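Local coordinates for protein peptidoglycan glycosyltransferase (Eggerthella lenta, PDB 4MNR) that belongs to the penicillin-binding proteins, with a beta-lactamase-like transpeptidase-family domain joined to an N-terminal region of the dimerisation-domain family, at residues D198-E203 and G246-E251; S185-V190 and D255-G260; T194-D199 and G372-V377. All coordinates share one frame; numbering follows the deposited sequence.

Contact 1: residues D198-E203 and G246-E251; sequences DDVAGE and GQLGVE
Val200 puts its CG1 methyl between two side chains one turn apart on helix 242-263, Leu248 and Glu251. With chi1 at 174°, CG1 stands anti to the backbone N and reaches across to Leu248 CD1 at 4.0 Å; the two side chains meet at a slant. The same Val200 methyl, CG1, lies 3.9 Å from Glu251 CG, where valine and glutamate run past each other in opposite directions. Leu248 has CG anti to its N (chi1 175°), which carries the branch toward the loop, where Leu248 CD1 also touches Ala201 CB at 4.0 Å. Glu251 is extended, so its aliphatic part packs on the valine while the carboxylate lies beyond it. Glu251 OE2 lies 3.8 Å from Val200 O, two acceptors that cannot bond each other; a water between them donates to Val200 O at 2.9 Å and, weakly, to Glu251 OE2 at 3.3 Å. Phe207 of strand 206-209 touches both Leu248 and Glu251, and the bound magnesium ion is about 3 Å from the Glu251 side chain. The loop after helix 188-197 thus meets helix 242-263 mainly by methyl packing, with a loosely shared water near the exposed carboxylate and no direct hydrogen bond between the segments.

Contact 2: residues S185-V190 and D255-G260; sequences STFKIV and DKLVAG
At the 3-10 turn leading into helix 188-197 of the transpeptidase domain, Phe187 and Val190 face Leu257 and Gly260 of helix 242-263. Val190 points toward the other helix: with CG1 anti to the backbone N (chi1 177°), this methyl comes within 4.0 Å of Gly260 O and 4.1 Å of Gly260 C, so it rests on bare backbone. The phenyl ring of Phe187 reaches the same helix, its CE2 meeting Leu257 CD1 obliquely at 4.4 Å. Val190 CB also lies 3.9 Å above one face of the Phe187 ring, offset toward the rim. The sequence Ser185-Thr186-Phe187-Lys188 fits the SxxK motif of this family, so the ring belongs to a motif residue between the serine and the lysine. Lys188 NZ hydrogen-bonds Ser240 OG and Asn242 OD1, in a sequence that fits the family's SxN motif. Further partners enclose the apolar groups: Phe266 meets the Phe187 ring edge-to-face, Val327 of helix 321-332 touches Val190, and Leu294, Ala297 and Ala298 of helix 291-298 touch Leu257.

Contact 3: residues T194-D199 and G372-V377; sequences TALEDD and GRVRDV
Leu196 and Arg373 both carry CG beside the backbone N (chi1 -60° and -72°), and a bend at chi3 of Arg373 (70°) lays one face of the guanidinium against Leu196 CB. The two side chains approach from opposite directions. Leu196 CB lies 3.9 Å above the plane of the Arg373 guanidinium, offset toward the rim, while Leu196 CD2 reaches Arg373 NH2 at 3.5 Å. The other methyl, Leu196 CD1, turns to the body of helix 368-384: it is 4.0 Å from Arg373 CB and 3.9 Å from Val374 CG2, the leucine and valine branches meeting at an angle. One residue of helix 188-197 thus packs on both the aliphatic stem and the flat head of the arginine. The helix ends just beyond in a Schellman motif: Asp199 takes a positive phi, with a probable bond from Val200 N to Ala195 O and a weak one from Asp199 N to Leu196 O. Leu196 O also lies near Arg373 NH1 without a hydrogen bond between them, and the carbonyl end of the helix might mildly favour the positive charge. Two waters lie in the guanidinium plane at its edge, one accepting from Arg373 NH1 and the other from Arg373 NH2; Asp199 OD1 itself stays 5.7 Å from Arg373 NH1. The direct charge partner of Arg373 is Glu203, whose OE1 forms a salt bridge with NH2. From the next residue of helix 188-197, Glu197 OE1 bonds Ser367 N and Thr370 OG1 near the start of helix 368-384.

Overall arrangement
All three contacts lie in the transpeptidase-family part of the chain. Helix 188-197 links contacts 2 and 3, and helix 242-263 links contacts 1 and 2. Contact 2 is the most enclosed, wholly apolar apart from a backbone carbonyl, and sits at the SxxK end of its helix. Contact 3 is also buried but mixes leucine packing with a charged guanidinium at the opposite end of that helix. Contact 1, its centre about 25 Å from the centre of the chain, is partly exposed and adds a weak water bridge to its apolar packing. Contacts 1 and 3 share Asp198 and Asp199, while Lys256 of contact 2 packs against Asp198 and Val200.

Contact 1: residues D198-E203 and G246-E251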
loop_
_atom_site.group_PDB
_atom_site.type_symbol
_atom_site.label_atom_id
_atom_site.label_comp_id
_atom_site.label_asym_id
_atom_site.label_seq_id
_atom_site.Cartn_x
_atom_site.Cartn_y
_atom_site.Cartn_z
ATOM N N ASP A 198 17.073 -9.351 14.257
ATOM C CA ASP A 198 17.134 -10.083 15.521
ATOM C C ASP A 198 18.144 -11.224 15.478
ATOM O O ASP A 198 18.279 -11.981 16.447
ATOM C CB ASP A 198 15.755 -10.637 15.886
ATOM C CG ASP A 198 14.751 -9.545 16.222
ATOM O OD1 ASP A 198 15.173 -8.426 16.591
ATOM O OD2 ASP A 198 13.531 -9.813 16.121
ATOM N N ASP A 199 18.844 -11.342 14.352
ATOM C CA ASP A 199 19.880 -12.362 14.168
ATOM C C ASP A 199 19.343 -13.783 14.325
ATOM O O ASP A 199 20.041 -14.668 14.819
ATOM C CB ASP A 199 21.055 -12.134 15.127
ATOM C CG ASP A 199 22.366 -12.656 14.575
ATOM O OD1 ASP A 199 22.570 -12.567 13.345
ATOM O OD2 ASP A 199 23.193 -13.154 15.370
ATOM N N VAL A 200 18.107 -13.998 13.890
ATOM C CA VAL A 200 17.530 -15.338 13.899
ATOM C C VAL A 200 18.142 -16.197 12.791
ATOM O O VAL A 200 18.395 -17.388 12.977
ATOM C CB VAL A 200 16.002 -15.285 13.738
ATOM C CG1 VAL A 200 15.425 -16.695 13.592
ATOM C CG2 VAL A 200 15.378 -14.560 14.928
ATOM N N ALA A 201 18.371 -15.581 11.636
ATOM C CA ALA A 201 18.990 -16.254 10.501
ATOM C C ALA A 201 19.716 -15.195 9.700
ATOM O O ALA A 201 19.534 -13.997 9.940
ATOM C CB ALA A 201 17.942 -16.934 9.627
ATOM N N GLY A 202 20.524 -15.634 8.740
ATOM C CA GLY A 202 21.166 -14.707 7.820
ATOM C C GLY A 202 20.802 -15.049 6.388
ATOM O O GLY A 202 20.168 -16.076 6.134
ATOM N N GLU A 203 21.218 -14.203 5.446
ATOM C CA GLU A 203 20.875 -14.395 4.042
ATOM C C GLU A 203 21.376 -15.737 3.535
ATOM O O GLU A 203 20.788 -16.321 2.630
ATOM C CB GLU A 203 21.485 -13.286 3.177
ATOM C CG GLU A 203 21.043 -11.873 3.524
ATOM C CD GLU A 203 21.983 -11.193 4.516
ATOM O OE1 GLU A 203 22.444 -11.867 5.460
ATOM O OE2 GLU A 203 22.267 -9.986 4.346
ATOM N N GLY A 246 7.713 -20.340 6.544
ATOM C CA GLY A 246 6.967 -20.948 7.626
ATOM C C GLY A 246 7.902 -21.445 8.713
ATOM O O GLY A 246 7.691 -21.197 9.900
ATOM N N GLN A 247 8.952 -22.143 8.299
ATOM C CA GLN A 247 9.945 -22.645 9.242
ATOM C C GLN A 247 10.658 -21.502 9.944
ATOM O O GLN A 247 10.968 -21.600 11.131
ATOM C CB GLN A 247 10.961 -23.522 8.521
ATOM C CG GLN A 247 10.362 -24.818 7.986
ATOM C CD GLN A 247 11.377 -25.595 7.180
ATOM O OE1 GLN A 247 12.131 -26.403 7.731
ATOM N NE2 GLN A 247 11.426 -25.331 5.871
ATOM N N LEU A 248 10.947 -20.435 9.199
ATOM C CA LEU A 248 11.606 -19.273 9.772
ATOM C C LEU A 248 10.714 -18.625 10.838
ATOM O O LEU A 248 11.193 -18.240 11.892
ATOM C CB LEU A 248 12.005 -18.281 8.662
ATOM C CG LEU A 248 12.598 -16.952 9.123
ATOM C CD1 LEU A 248 13.909 -17.163 9.899
ATOM C CD2 LEU A 248 12.803 -16.037 7.904
ATOM N N GLY A 249 9.413 -18.544 10.572
ATOM C CA GLY A 249 8.454 -18.053 11.551
ATOM C C GLY A 249 8.459 -18.848 12.850
ATOM O O GLY A 249 8.487 -18.270 13.938
ATOM N N VAL A 250 8.429 -20.171 12.738
ATOM C CA VAL A 250 8.466 -21.025 13.919
ATOM C C VAL A 250 9.793 -20.846 14.653
ATOM O O VAL A 250 9.838 -20.833 15.884
ATOM C CB VAL A 250 8.261 -22.505 13.541
ATOM C CG1 VAL A 250 8.631 -23.426 14.704
ATOM C CG2 VAL A 250 6.826 -22.736 13.089
ATOM N N GLU A 251 10.878 -20.703 13.899
ATOM C CA GLU A 251 12.184 -20.540 14.529
ATOM C C GLU A 251 12.277 -19.225 15.307
ATOM O O GLU A 251 12.808 -19.192 16.428
ATOM C CB GLU A 251 13.309 -20.635 13.497
ATOM C CG GLU A 251 14.685 -20.496 14.118
ATOM C CD GLU A 251 15.804 -20.879 13.178
ATOM O OE1 GLU A 251 15.516 -21.171 11.997
ATOM O OE2 GLU A 251 16.973 -20.891 13.626
HETATM O O HOH W 1 19.628 -19.800 11.920
#

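Contact 2: residues S185-V190 and D255-G260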
loop_
_atom_site.group_PDB
_atom_site.type_symbol
_atom_site.label_atom_id
_atom_site.label_comp_id
_atom_site.label_asym_id
_atom_site.label_seq_id
_atom_site.Cartn_x
_atom_site.Cartn_y
_atom_site.Cartn_z
ATOM N N SER A 185 2.721 -13.094 0.131
ATOM C CA SER A 185 4.169 -13.164 0.195
ATOM C C SER A 185 4.893 -11.801 0.176
ATOM O O SER A 185 6.095 -11.737 0.415
ATOM C CB SER A 185 4.691 -14.123 -0.887
ATOM O OG SER A 185 3.982 -13.933 -2.102
ATOM N N THR A 186 4.165 -10.709 -0.064
ATOM C CA THR A 186 4.742 -9.375 0.074
ATOM C C THR A 186 5.195 -9.104 1.515
ATOM O O THR A 186 6.170 -8.398 1.771
ATOM C CB THR A 186 3.744 -8.285 -0.352
ATOM O OG1 THR A 186 2.493 -8.897 -0.685
ATOM C CG2 THR A 186 4.256 -7.613 -1.589
ATOM N N PHE A 187 4.481 -9.695 2.463
ATOM C CA PHE A 187 4.787 -9.551 3.882
ATOM C C PHE A 187 6.123 -10.196 4.255
ATOM O O PHE A 187 6.668 -9.935 5.329
ATOM C CB PHE A 187 3.648 -10.182 4.703
ATOM C CG PHE A 187 3.786 -10.025 6.189
ATOM C CD1 PHE A 187 3.413 -8.844 6.829
ATOM C CD2 PHE A 187 4.223 -11.083 6.958
ATOM C CE1 PHE A 187 3.527 -8.709 8.204
ATOM C CE2 PHE A 187 4.349 -10.958 8.343
ATOM C CZ PHE A 187 3.994 -9.765 8.964
ATOM N N LYS A 188 6.647 -11.056 3.384
ATOM C CA LYS A 188 7.949 -11.659 3.658
ATOM C C LYS A 188 9.038 -10.590 3.822
ATOM O O LYS A 188 10.065 -10.846 4.447
ATOM C CB LYS A 188 8.322 -12.687 2.579
ATOM C CG LYS A 188 7.449 -13.934 2.624
ATOM C CD LYS A 188 7.716 -14.875 1.462
ATOM C CE LYS A 188 6.732 -16.065 1.525
ATOM N NZ LYS A 188 6.760 -16.829 0.269
ATOM N N ILE A 189 8.806 -9.391 3.297
ATOM C CA ILE A 189 9.738 -8.289 3.555
ATOM C C ILE A 189 9.855 -8.065 5.070
ATOM O O ILE A 189 10.954 -7.912 5.612
ATOM C CB ILE A 189 9.260 -6.977 2.909
ATOM C CG1 ILE A 189 9.244 -7.086 1.379
ATOM C CG2 ILE A 189 10.149 -5.821 3.362
ATOM C CD1 ILE A 189 8.617 -5.882 0.707
ATOM N N VAL A 190 8.715 -8.076 5.761
ATOM C CA VAL A 190 8.693 -7.906 7.221
ATOM C C VAL A 190 9.351 -9.073 7.960
ATOM O O VAL A 190 10.187 -8.862 8.842
ATOM C CB VAL A 190 7.256 -7.703 7.765
ATOM C CG1 VAL A 190 7.259 -7.593 9.295
ATOM C CG2 VAL A 190 6.643 -6.459 7.155
ATOM N N ASP A 255 6.574 -14.105 19.688
ATOM C CA ASP A 255 6.927 -12.806 20.273
ATOM C C ASP A 255 7.695 -11.946 19.273
ATOM O O ASP A 255 7.348 -10.779 19.047
ATOM C CB ASP A 255 7.758 -12.978 21.547
ATOM C CG ASP A 255 6.973 -13.603 22.688
ATOM O OD1 ASP A 255 5.791 -13.244 22.880
ATOM O OD2 ASP A 255 7.547 -14.454 23.400
ATOM N N LYS A 256 8.718 -12.532 18.652
ATOM C CA LYS A 256 9.554 -11.783 17.704
ATOM C C LYS A 256 8.804 -11.437 16.425
ATOM O O LYS A 256 8.988 -10.352 15.876
ATOM C CB LYS A 256 10.814 -12.570 17.330
ATOM C CG LYS A 256 11.935 -12.538 18.351
ATOM C CD LYS A 256 13.198 -13.164 17.754
ATOM C CE LYS A 256 14.364 -13.136 18.732
ATOM N NZ LYS A 256 14.153 -14.075 19.866
ATOM N N LEU A 257 7.968 -12.350 15.931
ATOM C CA LEU A 257 7.285 -12.056 14.675
ATOM C C LEU A 257 6.280 -10.925 14.882
ATOM O O LEU A 257 6.187 -10.011 14.066
ATOM C CB LEU A 257 6.619 -13.297 14.066
ATOM C CG LEU A 257 5.874 -12.994 12.757
ATOM C CD1 LEU A 257 6.828 -12.512 11.650
ATOM C CD2 LEU A 257 5.070 -14.197 12.286
ATOM N N VAL A 258 5.540 -10.977 15.984
ATOM C CA VAL A 258 4.553 -9.942 16.246
ATOM C C VAL A 258 5.239 -8.593 16.501
ATOM O O VAL A 258 4.811 -7.562 15.978
ATOM C CB VAL A 258 3.609 -10.324 17.388
ATOM C CG1 VAL A 258 2.670 -9.166 17.701
ATOM C CG2 VAL A 258 2.818 -11.572 16.986
ATOM N N ALA A 259 6.316 -8.604 17.284
ATOM C CA ALA A 259 7.070 -7.376 17.550
ATOM C C ALA A 259 7.639 -6.796 16.260
ATOM O O ALA A 259 7.661 -5.579 16.067
ATOM C CB ALA A 259 8.186 -7.642 18.540
ATOM N N GLY A 260 8.104 -7.669 15.375
ATOM C CA GLY A 260 8.654 -7.215 14.112
ATOM C C GLY A 260 7.608 -6.542 13.242
ATOM O O GLY A 260 7.866 -5.495 12.627
#

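Contact 3: residues T194-D199 and G372-V377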
loop_
_atom_site.group_PDB
_atom_site.type_symbol
_atom_site.label_atom_id
_atom_site.label_comp_id
_atom_site.label_asym_id
_atom_site.label_seq_id
_atom_site.Cartn_x
_atom_site.Cartn_y
_atom_site.Cartn_z
ATOM N N THR A 194 12.855 -8.757 10.015
ATOM C CA THR A 194 12.845 -9.073 11.428
ATOM C C THR A 194 13.892 -10.132 11.752
ATOM O O THR A 194 14.597 -10.035 12.755
ATOM C CB THR A 194 11.438 -9.542 11.863
ATOM O OG1 THR A 194 10.510 -8.466 11.641
ATOM C CG2 THR A 194 11.440 -9.871 13.339
ATOM N N ALA A 195 13.997 -11.142 10.889
ATOM C CA ALA A 195 14.946 -12.227 11.116
ATOM C C ALA A 195 16.384 -11.718 11.078
ATOM O O ALA A 195 17.217 -12.144 11.870
ATOM C CB ALA A 195 14.746 -13.344 10.097
ATOM N N LEU A 196 16.676 -10.801 10.158
ATOM C CA LEU A 196 18.022 -10.248 10.082
ATOM C C LEU A 196 18.317 -9.317 11.261
ATOM O O LEU A 196 19.405 -9.357 11.835
ATOM C CB LEU A 196 18.228 -9.514 8.750
ATOM C CG LEU A 196 18.054 -10.355 7.482
ATOM C CD1 LEU A 196 18.358 -9.511 6.246
ATOM C CD2 LEU A 196 18.931 -11.605 7.518
ATOM N N GLU A 197 17.356 -8.470 11.609
ATOM C CA GLU A 197 17.522 -7.523 12.718
ATOM C C GLU A 197 17.778 -8.242 14.046
ATOM O O GLU A 197 18.616 -7.812 14.853
ATOM C CB GLU A 197 16.292 -6.603 12.817
ATOM C CG GLU A 197 16.330 -5.574 13.960
ATOM C CD GLU A 197 16.942 -4.227 13.565
ATOM O OE1 GLU A 197 17.354 -4.058 12.402
ATOM O OE2 GLU A 197 17.008 -3.324 14.428
ATOM N N ASP A 198 17.073 -9.351 14.257
ATOM C CA ASP A 198 17.134 -10.083 15.521
ATOM C C ASP A 198 18.144 -11.224 15.478
ATOM O O ASP A 198 18.279 -11.981 16.447
ATOM C CB ASP A 198 15.755 -10.637 15.886
ATOM C CG ASP A 198 14.751 -9.545 16.222
ATOM O OD1 ASP A 198 15.173 -8.426 16.591
ATOM O OD2 ASP A 198 13.531 -9.813 16.121
ATOM N N ASP A 199 18.844 -11.342 14.352
ATOM C CA ASP A 199 19.880 -12.362 14.168
ATOM C C ASP A 199 19.343 -13.783 14.325
ATOM O O ASP A 199 20.041 -14.668 14.819
ATOM C CB ASP A 199 21.055 -12.134 15.127
ATOM C CG ASP A 199 22.366 -12.656 14.575
ATOM O OD1 ASP A 199 22.570 -12.567 13.345
ATOM O OD2 ASP A 199 23.193 -13.154 15.370
ATOM N N GLY A 372 19.424 -2.095 4.404
ATOM C CA GLY A 372 20.300 -2.270 3.261
ATOM C C GLY A 372 20.460 -3.731 2.882
ATOM O O GLY A 372 20.535 -4.063 1.701
ATOM N N ARG A 373 20.506 -4.612 3.881
ATOM C CA ARG A 373 20.676 -6.035 3.600
ATOM C C ARG A 373 19.424 -6.568 2.950
ATOM O O ARG A 373 19.487 -7.399 2.040
ATOM C CB ARG A 373 20.955 -6.824 4.884
ATOM C CG ARG A 373 22.340 -6.586 5.460
ATOM C CD ARG A 373 22.419 -7.099 6.884
ATOM N NE ARG A 373 22.386 -8.560 6.931
ATOM C CZ ARG A 373 22.267 -9.263 8.053
ATOM N NH1 ARG A 373 22.138 -8.643 9.224
ATOM N NH2 ARG A 373 22.276 -10.586 8.001
ATOM N N VAL A 374 18.273 -6.098 3.423
ATOM C CA VAL A 374 17.000 -6.519 2.830
ATOM C C VAL A 374 16.877 -5.999 1.398
ATOM O O VAL A 374 16.441 -6.722 0.511
ATOM C CB VAL A 374 15.812 -6.043 3.669
ATOM C CG1 VAL A 374 14.470 -6.320 2.944
ATOM C CG2 VAL A 374 15.852 -6.713 5.034
ATOM N N ARG A 375 17.271 -4.745 1.185
ATOM C CA ARG A 375 17.202 -4.151 -0.146
ATOM C C ARG A 375 18.044 -4.957 -1.142
ATOM O O ARG A 375 17.637 -5.174 -2.280
ATOM C CB ARG A 375 17.637 -2.680 -0.099
ATOM C CG ARG A 375 17.089 -1.827 -1.228
ATOM C CD ARG A 375 17.132 -0.339 -0.867
ATOM N NE ARG A 375 18.499 0.118 -0.637
ATOM C CZ ARG A 375 18.993 0.453 0.552
ATOM N NH1 ARG A 375 20.257 0.842 0.653
ATOM N NH2 ARG A 375 18.227 0.400 1.640
ATOM N N ASP A 376 19.204 -5.428 -0.699
ATOM C CA ASP A 376 20.068 -6.248 -1.550
ATOM C C ASP A 376 19.401 -7.584 -1.934
ATOM O O ASP A 376 19.546 -8.065 -3.067
ATOM C CB ASP A 376 21.412 -6.499 -0.869
ATOM C CG ASP A 376 22.310 -5.258 -0.850
ATOM O OD1 ASP A 376 22.033 -4.286 -1.592
ATOM O OD2 ASP A 376 23.306 -5.262 -0.089
ATOM N N VAL A 377 18.688 -8.188 -0.992
ATOM C CA VAL A 377 17.958 -9.423 -1.296
ATOM C C VAL A 377 16.819 -9.145 -2.281
ATOM O O VAL A 377 16.577 -9.926 -3.203
ATOM C CB VAL A 377 17.391 -10.075 -0.015
ATOM C CG1 VAL A 377 16.514 -11.282 -0.365
ATOM C CG2 VAL A 377 18.522 -10.495 0.895
HETATM O O HOH W 2 21.777 -9.822 11.965
HETATM O O HOH W 3 21.645 -12.204 10.387
#